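Local coordinates for G-protein alpha subunit Galpha7 (PDB 6NE6) that probably binds and hydrolyses GTP as the switchable alpha subunit of a heterotrimeric G protein, relaying signals from membrane receptors, at residues W98-W110 and S132-D144. Residues are numbered along the deposited sequence; the frame is centred on the assembly and turned at random.
With EDO (1,2-ethanediol), chain G; EDO (1,2-ethanediol), chain F.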
loop_
_atom_site.group_PDB
_atom_site.type_symbol
_atom_site.label_atom_id
_atom_site.label_comp_id
_atom_site.label_asym_id
_atom_site.label_seq_id
_atom_site.Cartn_x
_atom_site.Cartn_y
_atom_site.Cartn_z
ATOM N N TRP A 98 5.976 12.888 -20.171
ATOM C CA TRP A 98 5.554 13.979 -19.305
ATOM C C TRP A 98 6.241 15.278 -19.696
ATOM O O TRP A 98 7.469 15.332 -19.825
ATOM C CB TRP A 98 5.882 13.643 -17.855
ATOM C CG TRP A 98 5.355 14.619 -16.869
ATOM C CD1 TRP A 98 5.940 15.791 -16.458
ATOM C CD2 TRP A 98 4.133 14.504 -16.148
ATOM N NE1 TRP A 98 5.136 16.416 -15.526
ATOM C CE2 TRP A 98 4.028 15.634 -15.311
ATOM C CE3 TRP A 98 3.117 13.543 -16.117
ATOM C CZ2 TRP A 98 2.948 15.828 -14.458
ATOM C CZ3 TRP A 98 2.041 13.741 -15.273
ATOM C CH2 TRP A 98 1.965 14.876 -14.454
ATOM N N ASP A 99 5.444 16.327 -19.887
ATOM C CA ASP A 99 5.966 17.682 -19.968
ATOM C C ASP A 99 4.964 18.618 -19.308
ATOM O O ASP A 99 3.940 18.184 -18.765
ATOM C CB ASP A 99 6.296 18.091 -21.417
ATOM C CG ASP A 99 5.096 18.044 -22.361
ATOM O OD1 ASP A 99 3.931 17.937 -21.921
ATOM O OD2 ASP A 99 5.334 18.130 -23.587
ATOM N N SER A 100 5.274 19.917 -19.346
ATOM C CA SER A 100 4.407 20.899 -18.703
ATOM C C SER A 100 3.018 20.912 -19.334
ATOM O O SER A 100 2.016 21.090 -18.635
ATOM C CB SER A 100 5.047 22.284 -18.773
ATOM O OG SER A 100 4.271 23.244 -18.083
ATOM N N ASN A 101 2.940 20.720 -20.653
ATOM C CA ASN A 101 1.643 20.653 -21.329
ATOM C C ASN A 101 0.780 19.534 -20.759
ATOM O O ASN A 101 -0.422 19.714 -20.526
ATOM C CB ASN A 101 1.837 20.437 -22.829
ATOM C CG ASN A 101 2.432 21.641 -23.519
ATOM O OD1 ASN A 101 2.073 22.777 -23.223
ATOM N ND2 ASN A 101 3.355 21.397 -24.443
ATOM N N LEU A 102 1.367 18.352 -20.582
ATOM C CA LEU A 102 0.604 17.217 -20.074
ATOM C C LEU A 102 0.164 17.451 -18.638
ATOM O O LEU A 102 -0.974 17.132 -18.271
ATOM C CB LEU A 102 1.435 15.940 -20.174
ATOM C CG LEU A 102 0.741 14.664 -19.705
ATOM C CD1 LEU A 102 -0.494 14.434 -20.535
ATOM C CD2 LEU A 102 1.680 13.471 -19.829
ATOM N N ALA A 103 1.066 17.977 -17.806
ATOM C CA ALA A 103 0.701 18.289 -16.430
ATOM C C ALA A 103 -0.483 19.239 -16.391
ATOM O O ALA A 103 -1.427 19.040 -15.615
ATOM C CB ALA A 103 1.897 18.902 -15.703
ATOM N N GLN A 104 -0.460 20.264 -17.243
ATOM C CA GLN A 104 -1.571 21.210 -17.280
ATOM C C GLN A 104 -2.848 20.529 -17.761
ATOM O O GLN A 104 -3.935 20.800 -17.235
ATOM C CB GLN A 104 -1.215 22.403 -18.166
ATOM C CG GLN A 104 -0.048 23.264 -17.635
ATOM C CD GLN A 104 0.353 24.371 -18.597
ATOM O OE1 GLN A 104 -0.359 25.366 -18.740
ATOM N NE2 GLN A 104 1.501 24.204 -19.265
ATOM N N ASP A 105 -2.732 19.614 -18.735
ATOM C CA ASP A 105 -3.910 18.899 -19.221
ATOM C C ASP A 105 -4.515 18.013 -18.134
ATOM O O ASP A 105 -5.736 17.960 -17.975
ATOM C CB ASP A 105 -3.562 18.055 -20.450
ATOM C CG ASP A 105 -3.372 18.884 -21.717
ATOM O OD1 ASP A 105 -3.907 20.014 -21.814
ATOM O OD2 ASP A 105 -2.683 18.384 -22.634
ATOM N N ILE A 106 -3.677 17.303 -17.380
ATOM C CA ILE A 106 -4.215 16.437 -16.337
ATOM C C ILE A 106 -4.867 17.271 -15.243
ATOM O O ILE A 106 -5.943 16.923 -14.745
ATOM C CB ILE A 106 -3.113 15.516 -15.788
ATOM C CG1 ILE A 106 -2.670 14.529 -16.878
ATOM C CG2 ILE A 106 -3.607 14.780 -14.531
ATOM C CD1 ILE A 106 -1.393 13.746 -16.543
ATOM N N ALA A 107 -4.233 18.387 -14.856
ATOM C CA ALA A 107 -4.829 19.264 -13.847
ATOM C C ALA A 107 -6.163 19.832 -14.316
ATOM O O ALA A 107 -7.103 19.974 -13.520
ATOM C CB ALA A 107 -3.868 20.397 -13.494
ATOM N N GLU A 108 -6.266 20.174 -15.602
ATOM C CA GLU A 108 -7.544 20.662 -16.102
ATOM C C GLU A 108 -8.594 19.553 -16.076
ATOM O O GLU A 108 -9.744 19.786 -15.672
ATOM C CB GLU A 108 -7.363 21.249 -17.507
ATOM C CG GLU A 108 -8.524 22.084 -18.008
ATOM C CD GLU A 108 -8.813 23.329 -17.164
ATOM O OE1 GLU A 108 -7.867 23.982 -16.642
ATOM O OE2 GLU A 108 -10.003 23.659 -17.018
ATOM N N LEU A 109 -8.225 18.335 -16.487
ATOM C CA LEU A 109 -9.186 17.231 -16.441
ATOM C C LEU A 109 -9.590 16.870 -15.016
ATOM O O LEU A 109 -10.689 16.350 -14.797
ATOM C CB LEU A 109 -8.619 15.993 -17.134
ATOM C CG LEU A 109 -9.022 15.703 -18.573
ATOM C CD1 LEU A 109 -8.665 14.254 -18.898
ATOM C CD2 LEU A 109 -10.504 15.954 -18.822
ATOM N N TRP A 110 -8.713 17.101 -14.039
ATOM C CA TRP A 110 -9.083 16.827 -12.654
ATOM C C TRP A 110 -10.219 17.727 -12.165
ATOM O O TRP A 110 -10.819 17.430 -11.124
ATOM C CB TRP A 110 -7.817 16.966 -11.801
ATOM C CG TRP A 110 -7.895 16.715 -10.308
ATOM C CD1 TRP A 110 -7.392 17.525 -9.339
ATOM C CD2 TRP A 110 -8.442 15.568 -9.626
ATOM N NE1 TRP A 110 -7.605 16.977 -8.096
ATOM C CE2 TRP A 110 -8.246 15.776 -8.244
ATOM C CE3 TRP A 110 -9.083 14.396 -10.046
ATOM C CZ2 TRP A 110 -8.664 14.855 -7.271
ATOM C CZ3 TRP A 110 -9.507 13.480 -9.078
ATOM C CH2 TRP A 110 -9.292 13.723 -7.707
ATOM N N SER A 132 -5.619 11.000 -5.580
ATOM C CA SER A 132 -6.034 12.377 -5.337
ATOM C C SER A 132 -4.889 13.217 -4.785
ATOM O O SER A 132 -4.793 14.405 -5.113
ATOM C CB SER A 132 -7.242 12.428 -4.393
ATOM O OG SER A 132 -6.882 12.073 -3.071
ATOM N N TYR A 133 -4.021 12.624 -3.969
ATOM C CA TYR A 133 -2.853 13.333 -3.467
ATOM C C TYR A 133 -2.018 13.883 -4.616
ATOM O O TYR A 133 -1.656 15.068 -4.632
ATOM C CB TYR A 133 -2.018 12.389 -2.593
ATOM C CG TYR A 133 -0.652 12.958 -2.253
ATOM C CD1 TYR A 133 -0.463 13.756 -1.132
ATOM C CD2 TYR A 133 0.445 12.701 -3.069
ATOM C CE1 TYR A 133 0.791 14.284 -0.834
ATOM C CE2 TYR A 133 1.694 13.221 -2.782
ATOM C CZ TYR A 133 1.863 14.009 -1.665
ATOM O OH TYR A 133 3.105 14.521 -1.383
ATOM N N TYR A 134 -1.695 13.034 -5.594
ATOM C CA TYR A 134 -0.848 13.519 -6.677
ATOM C C TYR A 134 -1.582 14.566 -7.512
ATOM O O TYR A 134 -1.010 15.616 -7.843
ATOM C CB TYR A 134 -0.361 12.352 -7.544
ATOM C CG TYR A 134 0.648 11.435 -6.873
ATOM C CD1 TYR A 134 1.795 11.946 -6.259
ATOM C CD2 TYR A 134 0.452 10.062 -6.855
ATOM C CE1 TYR A 134 2.726 11.104 -5.654
ATOM C CE2 TYR A 134 1.367 9.216 -6.256
ATOM C CZ TYR A 134 2.504 9.740 -5.663
ATOM O OH TYR A 134 3.420 8.894 -5.055
ATOM N N PHE A 135 -2.859 14.322 -7.827
ATOM C CA PHE A 135 -3.613 15.291 -8.619
ATOM C C PHE A 135 -3.697 16.638 -7.907
ATOM O O PHE A 135 -3.566 17.700 -8.536
ATOM C CB PHE A 135 -5.035 14.792 -8.887
ATOM C CG PHE A 135 -5.145 13.629 -9.847
ATOM C CD1 PHE A 135 -4.317 13.504 -10.952
ATOM C CD2 PHE A 135 -6.146 12.677 -9.654
ATOM C CE1 PHE A 135 -4.477 12.432 -11.841
ATOM C CE2 PHE A 135 -6.310 11.613 -10.534
ATOM C CZ PHE A 135 -5.487 11.490 -11.629
ATOM N N ASP A 136 -3.924 16.615 -6.591
ATOM C CA ASP A 136 -4.075 17.870 -5.859
ATOM C C ASP A 136 -2.762 18.618 -5.705
ATOM O O ASP A 136 -2.784 19.806 -5.367
ATOM C CB ASP A 136 -4.656 17.621 -4.466
ATOM C CG ASP A 136 -6.144 17.334 -4.492
ATOM O OD1 ASP A 136 -6.822 17.710 -5.480
ATOM O OD2 ASP A 136 -6.634 16.754 -3.497
ATOM N N ASN A 137 -1.621 17.946 -5.896
ATOM C CA ASN A 137 -0.318 18.594 -5.793
ATOM C C ASN A 137 0.332 18.829 -7.151
ATOM O O ASN A 137 1.558 18.980 -7.231
ATOM C CB ASN A 137 0.612 17.775 -4.892
ATOM C CG ASN A 137 0.234 17.894 -3.431
ATOM O OD1 ASN A 137 0.521 18.905 -2.788
ATOM N ND2 ASN A 137 -0.447 16.885 -2.908
ATOM N N LEU A 138 -0.461 18.904 -8.219
ATOM C CA LEU A 138 0.136 19.057 -9.541
ATOM C C LEU A 138 0.796 20.418 -9.750
ATOM O O LEU A 138 1.646 20.536 -10.637
ATOM C CB LEU A 138 -0.910 18.791 -10.622
ATOM C CG LEU A 138 -1.116 17.324 -11.010
ATOM C CD1 LEU A 138 -2.312 17.191 -11.946
ATOM C CD2 LEU A 138 0.145 16.755 -11.670
ATOM N N ASP A 139 0.442 21.446 -8.964
ATOM C CA ASP A 139 1.143 22.721 -9.095
ATOM C C ASP A 139 2.632 22.549 -8.830
ATOM O O ASP A 139 3.467 23.123 -9.538
ATOM C CB ASP A 139 0.549 23.764 -8.145
ATOM C CG ASP A 139 -0.792 24.282 -8.619
ATOM O OD1 ASP A 139 -1.020 24.303 -9.846
ATOM O OD2 ASP A 139 -1.618 24.666 -7.762
ATOM N N ARG A 140 2.979 21.746 -7.822
ATOM C CA ARG A 140 4.374 21.451 -7.510
ATOM C C ARG A 140 4.932 20.360 -8.421
ATOM O O ARG A 140 6.058 20.475 -8.922
ATOM C CB ARG A 140 4.489 21.040 -6.036
ATOM C CG ARG A 140 5.872 20.570 -5.572
ATOM C CD ARG A 140 5.877 20.202 -4.064
ATOM N NE ARG A 140 4.826 19.240 -3.720
ATOM C CZ ARG A 140 4.957 17.921 -3.865
ATOM N NH1 ARG A 140 6.096 17.425 -4.322
ATOM N NH2 ARG A 140 3.951 17.098 -3.556
ATOM N N ILE A 141 4.165 19.279 -8.623
ATOM C CA ILE A 141 4.682 18.103 -9.328
ATOM C C ILE A 141 4.832 18.371 -10.822
ATOM O O ILE A 141 5.688 17.773 -11.481
ATOM C CB ILE A 141 3.763 16.897 -9.056
ATOM C CG1 ILE A 141 3.790 16.529 -7.569
ATOM C CG2 ILE A 141 4.125 15.691 -9.945
ATOM C CD1 ILE A 141 2.772 15.442 -7.213
ATOM N N GLY A 142 4.005 19.250 -11.384
ATOM C CA GLY A 142 4.060 19.580 -12.799
ATOM C C GLY A 142 5.127 20.570 -13.200
ATOM O O GLY A 142 5.294 20.845 -14.390
ATOM N N LYS A 143 5.866 21.113 -12.239
ATOM C CA LYS A 143 6.911 22.077 -12.557
ATOM C C LYS A 143 8.063 21.405 -13.299
ATOM O O LYS A 143 8.397 20.243 -13.052
ATOM C CB LYS A 143 7.448 22.725 -11.281
ATOM C CG LYS A 143 6.448 23.544 -10.488
ATOM C CD LYS A 143 6.287 24.926 -11.063
ATOM C CE LYS A 143 5.570 25.843 -10.086
ATOM N NZ LYS A 143 5.356 27.190 -10.686
ATOM N N ASP A 144 8.696 22.168 -14.197
ATOM C CA ASP A 144 9.885 21.676 -14.882
ATOM C C ASP A 144 10.993 21.310 -13.900
ATOM O O ASP A 144 11.783 20.402 -14.175
ATOM C CB ASP A 144 10.398 22.723 -15.881
ATOM C CG ASP A 144 9.508 22.855 -17.116
ATOM O OD1 ASP A 144 8.576 22.043 -17.285
ATOM O OD2 ASP A 144 9.749 23.775 -17.926
HETATM C C1 EDO G . -1.027 22.953 -13.204
HETATM O O1 EDO G . -1.594 23.637 -14.340
HETATM C C2 EDO G . -0.277 21.700 -13.652
HETATM O O2 EDO G . 1.092 21.736 -13.209
HETATM C C1 EDO F . 7.351 10.017 -17.968
HETATM O O1 EDO F . 7.907 11.108 -18.713
HETATM C C2 EDO F . 7.725 8.706 -18.647
HETATM O O2 EDO F . 7.281 8.728 -20.008
HETATM O O HOH W 1 7.108 17.953 -13.640
HETATM O O HOH W 2 7.992 20.876 -19.940
HETATM O O HOH W 3 3.290 22.842 -15.437
#
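Trp110, near the C-terminal end of segment 98-110, lays its indole across Phe135, and Trp suits this place because it offers both a broad apolar face and a polar N-H. With CG anti to the backbone N (chi1 -179°), the ring swings out toward helix 131-136. Phe135 CB sits over the five-membered ring of Trp110, 3.4 Å from the ring centroid, in a CH-pi contact. Phe135 CG then passes near Trp110 CD2, and Phe135 CD2 reaches Trp110 CE3 at 3.4 Å. On the other side of the ring, Phe135 CE1 meets Ile106 CG2 at 3.7 Å, the phenylalanine and isoleucine side chains crossing at about a right angle. The two aromatic planes meet obliquely, inclined by 38°. At the indole edge, Trp110 NE1 donates to Asp136 OD1 over 2.8 Å, almost straight at 166°; the oxygen lies in the ring plane but is approached from above the carboxylate plane, and the bond, with Phe135 against one face, helps to set the ring's rotation.

At the start of helix 138-141, the fork of a leucine suits its place. Leu138 CD1 fits against Ile106 CG2 and Ala107, while Leu138 CD2 reaches the edge of Trp98 at CH2, 3.8 Å away. Beyond it the backbones close in: Ala103 CB lies 3.7 Å from Gly142 CA, an approach allowed by a small residue facing one without a side chain. A water accepts from Ser100 N and donates to Asp144 OD1. Helix 39-66 backs Phe135 through Leu60, and Trp98 stacks on Tyr50. Such short helices packed beside one long helix are characteristic of the all-helical domain of G-protein alpha subunits, distinct from the Ras-like GTPase domain.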